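Local structure of free methionine-R-sulfoxide reductase (3KO6) at residues K130-V135 with D149-D154; Y70-S75 with G142-V147; E23-L28 with W54-S59; K98-T103 with N117-H122. The protein reduces the R-form of free methionine sulfoxide to methionine in a reversible, thioredoxin-linked reaction, and takes part in protection against oxidative stress. All coordinates share one frame; numbering follows the deposited sequence.

Contact 1. Residues K130-V135 with D149-D154; sequences KSEIVV and DIDCLD. With SME (methionine sulfoxide), chain C.
The carbonyl oxygen of C152 takes two N-H groups at once. K130 N and S131 N each reach C152 O at 3.0 Å, so two residues face one: a classic beta bulge at the start of strand 131-138. The bond from S131 is nearly straight, at 177°. From there the two antiparallel strands pair regularly. S131 and C152, then I133 and I150, are hydrogen-bonded pairs, with I150 N 2.9 Å from I133 O. S131 OG also bonds to D154 O, tying the bulge to the end of the opposite segment.

One face of this hairpin is acidic. E132, D149 and D151 gather there around the bound methionine sulfoxide. V134 shares their face and packs on D149 with its CG2 methyl. E132 has CG anti to its backbone nitrogen (chi1 -168°) and an extended chain, which carries its carboxylate over toward D149. E132 OE1 lies 2.7 Å from D149 OD1, the two carboxylates nearly coplanar. The E132 carboxylate also lies beside the ligand side chain, while D151 OD2 is 2.6 Å from the ligand O. Replacing E132 with an alanine would probably open a gap beside the ligand side chain and leave D149 OD1 without the neighbouring carboxylate oxygen.

On the other face I133 and I150 pack together, with I133 CG2 against I150 CB at 3.9 Å. L166 of helix 160-176 covers these two isoleucines. V100 and C101 of helix 99-107 close over the acidic face. Strands 111-113 and 64-72 flank the hairpin in the sheet.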
# COMPACT_ATOMS: atom_id res chain seq x y z
N LYS A 130 -10.68 -7.46 -15.51
CA LYS A 130 -11.53 -8.51 -16.11
C LYS A 130 -11.76 -9.69 -15.17
O LYS A 130 -12.82 -10.32 -15.22
CB LYS A 130 -10.94 -9.02 -17.42
CG LYS A 130 -11.00 -8.06 -18.59
CD LYS A 130 -10.48 -8.74 -19.85
CE LYS A 130 -10.81 -7.96 -21.11
NZ LYS A 130 -9.89 -6.80 -21.31
N SER A 131 -10.79 -10.02 -14.32
CA SER A 131 -11.03 -11.11 -13.37
C SER A 131 -10.57 -10.75 -11.95
O SER A 131 -9.82 -9.79 -11.77
CB SER A 131 -10.40 -12.43 -13.84
OG SER A 131 -9.00 -12.33 -13.95
N GLU A 132 -11.03 -11.52 -10.96
CA GLU A 132 -10.79 -11.20 -9.56
C GLU A 132 -10.86 -12.41 -8.64
O GLU A 132 -11.65 -13.32 -8.86
CB GLU A 132 -11.80 -10.14 -9.09
CG GLU A 132 -11.48 -9.51 -7.75
CD GLU A 132 -12.39 -8.36 -7.35
OE1 GLU A 132 -12.16 -7.79 -6.26
OE2 GLU A 132 -13.33 -8.01 -8.10
N ILE A 133 -10.01 -12.43 -7.61
CA ILE A 133 -10.17 -13.40 -6.52
C ILE A 133 -10.17 -12.65 -5.19
O ILE A 133 -9.39 -11.70 -5.00
CB ILE A 133 -9.06 -14.48 -6.49
CG1 ILE A 133 -9.33 -15.49 -5.37
CG2 ILE A 133 -7.69 -13.87 -6.28
CD1 ILE A 133 -8.44 -16.77 -5.44
N VAL A 134 -11.05 -13.08 -4.28
CA VAL A 134 -11.11 -12.54 -2.92
C VAL A 134 -11.19 -13.67 -1.93
O VAL A 134 -11.97 -14.60 -2.09
CB VAL A 134 -12.33 -11.60 -2.71
CG1 VAL A 134 -12.38 -11.11 -1.28
CG2 VAL A 134 -12.27 -10.42 -3.72
N VAL A 135 -10.36 -13.56 -0.89
CA VAL A 135 -10.24 -14.57 0.14
C VAL A 135 -10.43 -13.88 1.48
O VAL A 135 -9.74 -12.91 1.75
CB VAL A 135 -8.84 -15.23 0.07
CG1 VAL A 135 -8.62 -16.17 1.24
CG2 VAL A 135 -8.66 -15.94 -1.27
N ASP A 149 -7.73 -9.26 -1.57
CA ASP A 149 -8.29 -9.03 -2.90
C ASP A 149 -7.20 -8.87 -3.95
O ASP A 149 -6.20 -8.16 -3.73
CB ASP A 149 -9.14 -7.77 -2.84
CG ASP A 149 -9.90 -7.52 -4.13
OD1 ASP A 149 -9.89 -8.40 -5.02
OD2 ASP A 149 -10.51 -6.44 -4.24
N ILE A 150 -7.39 -9.54 -5.08
CA ILE A 150 -6.48 -9.41 -6.24
C ILE A 150 -7.29 -9.26 -7.53
O ILE A 150 -8.23 -10.04 -7.78
CB ILE A 150 -5.54 -10.64 -6.43
CG1 ILE A 150 -4.99 -11.13 -5.07
CG2 ILE A 150 -4.42 -10.32 -7.42
CD1 ILE A 150 -4.00 -12.32 -5.19
N ASP A 151 -6.92 -8.28 -8.36
CA ASP A 151 -7.54 -8.08 -9.66
C ASP A 151 -6.59 -8.40 -10.81
O ASP A 151 -5.38 -8.10 -10.74
CB ASP A 151 -7.96 -6.63 -9.81
CG ASP A 151 -9.05 -6.22 -8.84
OD1 ASP A 151 -9.65 -7.08 -8.17
OD2 ASP A 151 -9.30 -5.02 -8.76
N CYS A 152 -7.14 -8.93 -11.90
CA CYS A 152 -6.35 -9.28 -13.06
C CYS A 152 -6.93 -8.65 -14.32
O CYS A 152 -8.15 -8.57 -14.47
CB CYS A 152 -6.29 -10.79 -13.21
SG CYS A 152 -5.29 -11.40 -14.57
N LEU A 153 -6.04 -8.21 -15.21
CA LEU A 153 -6.44 -7.55 -16.45
C LEU A 153 -6.90 -8.53 -17.54
O LEU A 153 -7.38 -8.11 -18.60
CB LEU A 153 -5.29 -6.66 -16.97
CG LEU A 153 -4.95 -5.40 -16.16
CD1 LEU A 153 -3.81 -4.64 -16.78
CD2 LEU A 153 -6.17 -4.49 -16.01
N ASP A 154 -6.73 -9.83 -17.28
CA ASP A 154 -7.20 -10.89 -18.18
C ASP A 154 -8.37 -11.64 -17.55
O ASP A 154 -8.56 -11.60 -16.33
CB ASP A 154 -6.06 -11.87 -18.50
CG ASP A 154 -5.03 -11.29 -19.47
OD1 ASP A 154 -5.42 -10.57 -20.42
OD2 ASP A 154 -3.82 -11.58 -19.31
N SME C . -12.32 -3.17 -4.03
CA SME C . -12.34 -4.13 -5.16
CB SME C . -13.77 -4.22 -5.65
CG SME C . -14.12 -5.62 -6.19
S SME C . -15.55 -6.26 -5.51
OE SME C . -16.04 -5.48 -4.34
CE SME C . -16.73 -6.31 -6.74
C SME C . -11.36 -3.75 -6.24
O SME C . -11.39 -4.31 -7.34
OXT SME C . -10.48 -2.82 -6.11

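Contact 2. Residues Y70-S75 with G142-V147; sequences YVTQAS and GKTLGV. With SME (methionine sulfoxide), chain C.
This is part of the antiparallel sheet of the GAF domain, where the end of strand 64-72 pairs with the start of strand 144-152. Y70 and V147 form a hydrogen-bonded pair. V147 N donates a hydrogen bond to Y70 O at 2.8 Å, and Y70 N bonds back to V147 O. V71 and G146 follow as a non-hydrogen-bonded pair. Their CA atoms come within 3.9 Å, and a side chain on G146 would run into Y70 O. Next, T72 N bonds to L145 O at 2.9 Å.

T72 adds a side-chain bond. With chi1 at -54°, OG1 lies beside its own backbone N and reaches T144 O at 2.7 Å, standing above the carbonyl plane. A valine in place of T72 would probably leave T144 O without this hydroxyl partner. T144 OG1 itself bonds to A105 O.

Y70 and V147 share the face that looks into the substrate site. Y70 CB packs on V147 CG2 at 3.6 Å. The Y70 ring extends away from strand 144-152 toward the ligand. There Y70 OH is hydrogen-bonded to C91 O and lies 2.6 Å from the amino nitrogen of methionine sulfoxide.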
# COMPACT_ATOMS: atom_id res chain seq x y z
N TYR A 70 -9.06 -5.18 2.26
CA TYR A 70 -10.07 -4.36 2.95
C TYR A 70 -10.16 -4.92 4.35
O TYR A 70 -9.90 -6.11 4.56
CB TYR A 70 -11.43 -4.44 2.25
CG TYR A 70 -11.47 -3.61 1.00
CD1 TYR A 70 -10.78 -4.01 -0.14
CD2 TYR A 70 -12.15 -2.39 0.98
CE1 TYR A 70 -10.77 -3.23 -1.28
CE2 TYR A 70 -12.16 -1.60 -0.14
CZ TYR A 70 -11.47 -2.03 -1.28
OH TYR A 70 -11.47 -1.25 -2.42
N VAL A 71 -10.52 -4.07 5.30
CA VAL A 71 -10.55 -4.48 6.69
C VAL A 71 -11.91 -4.11 7.24
O VAL A 71 -12.48 -3.09 6.88
CB VAL A 71 -9.36 -3.84 7.46
CG1 VAL A 71 -9.68 -3.57 8.93
CG2 VAL A 71 -8.12 -4.72 7.34
N THR A 72 -12.44 -4.98 8.09
CA THR A 72 -13.71 -4.75 8.76
C THR A 72 -13.58 -3.55 9.68
O THR A 72 -12.69 -3.49 10.52
CB THR A 72 -14.16 -5.99 9.55
OG1 THR A 72 -14.16 -7.12 8.68
CG2 THR A 72 -15.54 -5.80 10.11
N GLN A 73 -14.48 -2.58 9.48
CA GLN A 73 -14.41 -1.29 10.15
C GLN A 73 -14.57 -1.46 11.66
O GLN A 73 -15.32 -2.32 12.11
CB GLN A 73 -15.46 -0.34 9.58
CG GLN A 73 -15.30 1.10 10.01
CD GLN A 73 -16.04 2.07 9.10
OE1 GLN A 73 -17.25 1.94 8.89
NE2 GLN A 73 -15.32 3.05 8.57
N ALA A 74 -13.85 -0.63 12.41
CA ALA A 74 -13.86 -0.66 13.88
C ALA A 74 -15.28 -0.67 14.43
O ALA A 74 -15.72 -1.68 15.00
CB ALA A 74 -13.07 0.54 14.45
N SER A 75 -15.99 0.44 14.23
CA SER A 75 -17.29 0.66 14.85
C SER A 75 -18.40 -0.25 14.31
O SER A 75 -19.20 -0.79 15.09
CB SER A 75 -17.69 2.14 14.71
OG SER A 75 -17.63 2.57 13.35
N GLY A 142 -14.29 -17.04 14.28
CA GLY A 142 -14.98 -17.27 13.01
C GLY A 142 -15.56 -16.05 12.31
O GLY A 142 -16.35 -16.20 11.38
N LYS A 143 -15.17 -14.85 12.74
CA LYS A 143 -15.66 -13.60 12.15
C LYS A 143 -14.72 -13.04 11.08
O LYS A 143 -13.50 -13.22 11.16
CB LYS A 143 -15.92 -12.53 13.22
CG LYS A 143 -17.28 -12.68 13.92
CD LYS A 143 -17.52 -11.56 14.95
CE LYS A 143 -18.98 -11.55 15.42
NZ LYS A 143 -19.47 -12.90 15.83
N THR A 144 -15.31 -12.37 10.09
CA THR A 144 -14.57 -11.73 9.02
C THR A 144 -13.83 -10.48 9.51
O THR A 144 -14.44 -9.52 9.98
CB THR A 144 -15.52 -11.34 7.86
OG1 THR A 144 -16.06 -12.52 7.26
CG2 THR A 144 -14.79 -10.52 6.80
N LEU A 145 -12.50 -10.51 9.41
CA LEU A 145 -11.66 -9.39 9.87
C LEU A 145 -11.28 -8.46 8.73
O LEU A 145 -10.88 -7.31 8.95
CB LEU A 145 -10.40 -9.91 10.58
CG LEU A 145 -10.56 -10.63 11.91
CD1 LEU A 145 -9.25 -11.24 12.32
CD2 LEU A 145 -11.08 -9.70 13.00
N GLY A 146 -11.39 -8.99 7.51
CA GLY A 146 -11.07 -8.29 6.29
C GLY A 146 -10.99 -9.29 5.14
O GLY A 146 -11.31 -10.47 5.30
N VAL A 147 -10.55 -8.82 3.98
CA VAL A 147 -10.45 -9.68 2.80
C VAL A 147 -9.12 -9.45 2.10
O VAL A 147 -8.57 -8.36 2.13
CB VAL A 147 -11.61 -9.40 1.78
CG1 VAL A 147 -12.98 -9.70 2.39
CG2 VAL A 147 -11.57 -7.95 1.27
N SME C . -12.32 -3.17 -4.03
CA SME C . -12.34 -4.13 -5.16
CB SME C . -13.77 -4.22 -5.65
CG SME C . -14.12 -5.62 -6.19
S SME C . -15.55 -6.26 -5.51
OE SME C . -16.04 -5.48 -4.34
CE SME C . -16.73 -6.31 -6.74
C SME C . -11.36 -3.75 -6.24
O SME C . -11.39 -4.31 -7.34
OXT SME C . -10.48 -2.82 -6.11

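Contact 3. Residues E23-L28 with W54-S59; sequences EILEQL and WHAYKS
The methyl group of A56 is the centre of this contact. L28 CD1 touches A56 CB at 3.5 Å, and I24 CG2 touches the same atom at 3.8 Å. L25 CD2 comes up more distantly, at 4.4 Å from A56 CB. Three side chains of one helix thus meet around a single methyl of the other. The interaction is van der Waals contact between apolar groups.

Two further contacts widen the interface. At one end, the CD1 tip of I24 lies 3.8 Å from S59 OG. At the other side, L25 CD2 approaches Y57 CE1 at 4.4 Å, meeting the ring obliquely.

The torsions explain who touches what. L28 has CG anti to the backbone N (chi1 -168°), which sends its CD1 branch across to A56. In I24 it is the CG2 branch that faces A56, while the longer CG1 arm carries CD1 to S59.

The backbones set the frame. The two helical segments run almost exactly antiparallel, at 172°, with their axes 10.1 Å apart. I24 and A56 are the pair with the nearest CA atoms, 6.4 Å apart, and on A56 only a methyl lies between the backbones.

The polar ends of this layer are held from outside. S59 OG bonds to Y15 O, and Y57 OH bonds to D162 OD1. Helix 21-36 and helix 42-59 thus form an antiparallel pair in the helical layer against the GAF sheet. Helix 160-176 packs against both, with F165 touching L25, L28 and Y57. Through Y57 on I64, helix 42-59 also meets strand 64-72 of the sheet.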
# COMPACT_ATOMS: atom_id res chain seq x y z
N GLU A 23 6.79 -23.06 -5.63
CA GLU A 23 7.97 -22.51 -4.97
C GLU A 23 7.81 -21.03 -4.62
O GLU A 23 8.09 -20.62 -3.49
CB GLU A 23 9.22 -22.68 -5.83
CG GLU A 23 9.64 -24.09 -6.10
CD GLU A 23 10.95 -24.14 -6.85
OE1 GLU A 23 10.91 -24.23 -8.10
OE2 GLU A 23 12.02 -24.08 -6.20
N ILE A 24 7.38 -20.24 -5.60
CA ILE A 24 7.12 -18.80 -5.42
C ILE A 24 6.13 -18.52 -4.27
O ILE A 24 6.41 -17.70 -3.40
CB ILE A 24 6.63 -18.12 -6.73
CG1 ILE A 24 7.77 -18.06 -7.75
CG2 ILE A 24 6.11 -16.70 -6.46
CD1 ILE A 24 7.30 -17.83 -9.18
N LEU A 25 4.99 -19.21 -4.28
CA LEU A 25 3.99 -18.99 -3.25
C LEU A 25 4.41 -19.49 -1.87
O LEU A 25 4.08 -18.88 -0.84
CB LEU A 25 2.63 -19.56 -3.67
CG LEU A 25 2.05 -19.02 -4.99
CD1 LEU A 25 0.67 -19.59 -5.26
CD2 LEU A 25 2.02 -17.49 -5.02
N GLU A 26 5.15 -20.60 -1.84
CA GLU A 26 5.70 -21.12 -0.61
C GLU A 26 6.72 -20.13 -0.05
O GLU A 26 6.70 -19.82 1.14
CB GLU A 26 6.27 -22.53 -0.81
CG GLU A 26 6.38 -23.39 0.44
CD GLU A 26 5.14 -23.38 1.33
OE1 GLU A 26 4.09 -23.95 0.93
OE2 GLU A 26 5.23 -22.83 2.46
N GLN A 27 7.58 -19.58 -0.92
CA GLN A 27 8.47 -18.48 -0.55
C GLN A 27 7.74 -17.24 -0.00
O GLN A 27 8.17 -16.65 0.99
CB GLN A 27 9.34 -18.06 -1.73
CG GLN A 27 10.79 -18.43 -1.56
CD GLN A 27 11.67 -17.88 -2.67
OE1 GLN A 27 11.54 -16.71 -3.06
NE2 GLN A 27 12.57 -18.72 -3.17
N LEU A 28 6.65 -16.85 -0.67
CA LEU A 28 5.80 -15.77 -0.18
C LEU A 28 5.41 -15.97 1.30
O LEU A 28 5.62 -15.07 2.11
CB LEU A 28 4.56 -15.61 -1.07
CG LEU A 28 3.73 -14.34 -0.84
CD1 LEU A 28 3.18 -13.82 -2.14
CD2 LEU A 28 2.62 -14.56 0.19
N TRP A 54 1.80 -8.78 -4.84
CA TRP A 54 2.02 -8.10 -6.12
C TRP A 54 3.20 -8.67 -6.88
O TRP A 54 3.07 -9.01 -8.05
CB TRP A 54 2.19 -6.58 -5.93
CG TRP A 54 2.48 -5.81 -7.22
CD1 TRP A 54 3.71 -5.62 -7.80
CD2 TRP A 54 1.54 -5.14 -8.07
NE1 TRP A 54 3.58 -4.88 -8.96
CE2 TRP A 54 2.26 -4.57 -9.14
CE3 TRP A 54 0.15 -4.96 -8.03
CZ2 TRP A 54 1.64 -3.84 -10.16
CZ3 TRP A 54 -0.47 -4.23 -9.05
CH2 TRP A 54 0.28 -3.69 -10.11
N HIS A 55 4.37 -8.78 -6.24
CA HIS A 55 5.56 -9.22 -6.97
C HIS A 55 5.55 -10.69 -7.30
O HIS A 55 6.09 -11.09 -8.33
CB HIS A 55 6.84 -8.82 -6.26
CG HIS A 55 7.09 -7.35 -6.28
ND1 HIS A 55 6.57 -6.49 -5.33
CD2 HIS A 55 7.77 -6.57 -7.16
CE1 HIS A 55 6.94 -5.25 -5.61
NE2 HIS A 55 7.66 -5.28 -6.72
N ALA A 56 4.95 -11.49 -6.44
CA ALA A 56 4.79 -12.93 -6.71
C ALA A 56 4.01 -13.14 -8.00
O ALA A 56 4.45 -13.89 -8.88
CB ALA A 56 4.07 -13.62 -5.55
N TYR A 57 2.88 -12.45 -8.13
CA TYR A 57 2.01 -12.65 -9.27
C TYR A 57 2.59 -12.09 -10.55
O TYR A 57 2.35 -12.65 -11.63
CB TYR A 57 0.56 -12.18 -8.99
CG TYR A 57 -0.19 -13.26 -8.24
CD1 TYR A 57 -0.13 -13.35 -6.86
CD2 TYR A 57 -0.91 -14.24 -8.93
CE1 TYR A 57 -0.79 -14.36 -6.17
CE2 TYR A 57 -1.58 -15.26 -8.25
CZ TYR A 57 -1.51 -15.31 -6.87
OH TYR A 57 -2.16 -16.32 -6.19
N LYS A 58 3.37 -11.02 -10.43
CA LYS A 58 4.07 -10.45 -11.58
C LYS A 58 5.12 -11.44 -12.05
O LYS A 58 5.31 -11.66 -13.25
CB LYS A 58 4.71 -9.10 -11.27
CG LYS A 58 3.70 -7.97 -11.26
CD LYS A 58 4.06 -6.89 -12.24
CE LYS A 58 2.81 -6.13 -12.66
NZ LYS A 58 3.06 -5.14 -13.77
N SER A 59 5.77 -12.07 -11.08
CA SER A 59 6.79 -13.07 -11.33
C SER A 59 6.16 -14.28 -12.00
O SER A 59 6.78 -14.92 -12.84
CB SER A 59 7.48 -13.44 -10.00
OG SER A 59 8.53 -14.35 -10.21

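Contact 4. Residues K98-T103 with N117-H122; sequences KGVCGT and NKYPGH. With SME (methionine sulfoxide), chain C.
V100 packs against the Y119 ring, and this is the tight part of the contact. Its CG2 methyl sits over one face of the ring, 3.9 Å from the centroid, as a CH-pi contact. With CG2 beside the backbone N (chi1 -171° for CG1), the same methyl also meets the edge of the H122 ring, 4.1 Å from CD2. At the rim of the tyrosine, Y119 OH donates to T103 OG1 at 3.2 Å. T103 OG1 in turn donates to G99 O, four residues back, which makes two linked hydroxyl bonds ending on G99 O.

The other side is looser. G121 is exposed there, in a type II beta turn from Y119 to H122, and its backbone angles suit glycine. G99 CA lies close to G121 O, at 3.3 Å, and is the part of the helix segment that meets this turn.

Between G99-C101 and H122 lies the sulfoxide end of the ligand. Its methyl, CE, is 3.3 Å from H122 CD2. Its oxygen, OE, is 3.3 Å from C101 N. G99 has a positive phi, and a side chain there would collide with CE. The contact therefore presents both polar and apolar surface to the sulfoxide: C101 N could polarise the S-O group, while V100 and H122 pack beside the methyl.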
# COMPACT_ATOMS: atom_id res chain seq x y z
N LYS A 98 -21.99 -6.80 -0.66
CA LYS A 98 -21.87 -6.05 -1.92
C LYS A 98 -20.60 -6.35 -2.70
O LYS A 98 -19.49 -6.23 -2.18
CB LYS A 98 -21.97 -4.54 -1.67
CG LYS A 98 -23.34 -4.06 -1.18
CD LYS A 98 -24.46 -4.39 -2.16
CE LYS A 98 -25.81 -3.77 -1.73
NZ LYS A 98 -26.27 -4.25 -0.39
N GLY A 99 -20.78 -6.70 -3.97
CA GLY A 99 -19.65 -6.99 -4.87
C GLY A 99 -18.83 -8.20 -4.41
O GLY A 99 -19.14 -8.84 -3.42
N VAL A 100 -17.76 -8.51 -5.13
CA VAL A 100 -16.96 -9.67 -4.79
C VAL A 100 -16.41 -9.59 -3.37
O VAL A 100 -16.56 -10.53 -2.61
CB VAL A 100 -15.85 -9.93 -5.80
CG1 VAL A 100 -15.20 -11.28 -5.52
CG2 VAL A 100 -16.40 -9.88 -7.23
N CYS A 101 -15.82 -8.44 -3.00
CA CYS A 101 -15.27 -8.24 -1.64
C CYS A 101 -16.29 -8.39 -0.52
O CYS A 101 -16.06 -9.15 0.42
CB CYS A 101 -14.56 -6.89 -1.53
SG CYS A 101 -12.99 -6.84 -2.41
N GLY A 102 -17.42 -7.71 -0.63
CA GLY A 102 -18.49 -7.86 0.35
C GLY A 102 -19.14 -9.23 0.36
O GLY A 102 -19.72 -9.63 1.37
N THR A 103 -19.07 -9.96 -0.76
CA THR A 103 -19.65 -11.29 -0.85
C THR A 103 -18.79 -12.26 -0.06
O THR A 103 -19.30 -13.04 0.75
CB THR A 103 -19.79 -11.77 -2.33
OG1 THR A 103 -20.61 -10.85 -3.05
CG2 THR A 103 -20.39 -13.17 -2.43
N ASN A 117 -17.43 -8.40 -15.41
CA ASN A 117 -18.52 -7.72 -16.08
C ASN A 117 -19.77 -8.60 -16.17
O ASN A 117 -20.87 -8.08 -16.38
CB ASN A 117 -18.06 -7.20 -17.44
CG ASN A 117 -16.89 -6.22 -17.31
OD1 ASN A 117 -16.96 -5.24 -16.56
ND2 ASN A 117 -15.80 -6.49 -18.03
N LYS A 118 -19.60 -9.92 -15.98
CA LYS A 118 -20.72 -10.86 -15.94
C LYS A 118 -21.17 -11.21 -14.52
O LYS A 118 -22.00 -12.11 -14.32
CB LYS A 118 -20.41 -12.15 -16.73
CG LYS A 118 -20.44 -11.98 -18.24
CD LYS A 118 -19.87 -13.19 -18.94
CE LYS A 118 -19.86 -13.00 -20.45
NZ LYS A 118 -19.47 -14.26 -21.11
N TYR A 119 -20.63 -10.49 -13.54
CA TYR A 119 -20.91 -10.74 -12.13
C TYR A 119 -21.86 -9.67 -11.60
O TYR A 119 -21.44 -8.53 -11.38
CB TYR A 119 -19.59 -10.72 -11.35
CG TYR A 119 -19.67 -11.10 -9.88
CD1 TYR A 119 -19.50 -12.42 -9.48
CD2 TYR A 119 -19.89 -10.13 -8.90
CE1 TYR A 119 -19.55 -12.78 -8.13
CE2 TYR A 119 -19.96 -10.47 -7.55
CZ TYR A 119 -19.78 -11.80 -7.17
OH TYR A 119 -19.84 -12.16 -5.85
N PRO A 120 -23.15 -10.04 -11.39
CA PRO A 120 -24.12 -9.02 -10.93
C PRO A 120 -23.68 -8.42 -9.61
O PRO A 120 -23.36 -9.16 -8.67
CB PRO A 120 -25.42 -9.81 -10.74
CG PRO A 120 -25.16 -11.20 -11.17
CD PRO A 120 -23.70 -11.40 -11.43
N GLY A 121 -23.62 -7.09 -9.53
CA GLY A 121 -23.26 -6.43 -8.28
C GLY A 121 -21.79 -6.04 -8.16
O GLY A 121 -21.40 -5.39 -7.19
N HIS A 122 -21.00 -6.41 -9.16
CA HIS A 122 -19.58 -6.11 -9.19
C HIS A 122 -19.28 -4.63 -8.95
O HIS A 122 -19.86 -3.75 -9.61
CB HIS A 122 -18.96 -6.54 -10.52
CG HIS A 122 -17.50 -6.27 -10.62
ND1 HIS A 122 -16.97 -5.31 -11.46
CD2 HIS A 122 -16.44 -6.82 -9.97
CE1 HIS A 122 -15.66 -5.28 -11.33
NE2 HIS A 122 -15.31 -6.18 -10.43
N SME C . -12.32 -3.17 -4.03
CA SME C . -12.34 -4.13 -5.16
CB SME C . -13.77 -4.22 -5.65
CG SME C . -14.12 -5.62 -6.19
S SME C . -15.55 -6.26 -5.51
OE SME C . -16.04 -5.48 -4.34
CE SME C . -16.73 -6.31 -6.74
C SME C . -11.36 -3.75 -6.24
O SME C . -11.39 -4.31 -7.34
OXT SME C . -10.48 -2.82 -6.11

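How the contacts relate
Contacts 1, 2 and 4 meet at the substrate site, where all three touch the bound methionine sulfoxide. Contacts 1 and 2 share strand 144-152 of the sheet, with centres about 20 Å apart. Contact 4 lies on helix 99-107 and the loop after strand 111-113, its centre about 11 Å from that of contact 1. Along the chain, contact 3 closes first. Contact 4 nests inside the long loop closed by contact 2, whose segments alternate with those of contact 1. Contact 3 belongs to the helical layer behind the sheet and touches contact 1 through Y57 and I150. It lies across the chain's centre from contacts 2 and 4, nearest atoms about 13 and 14 Å away.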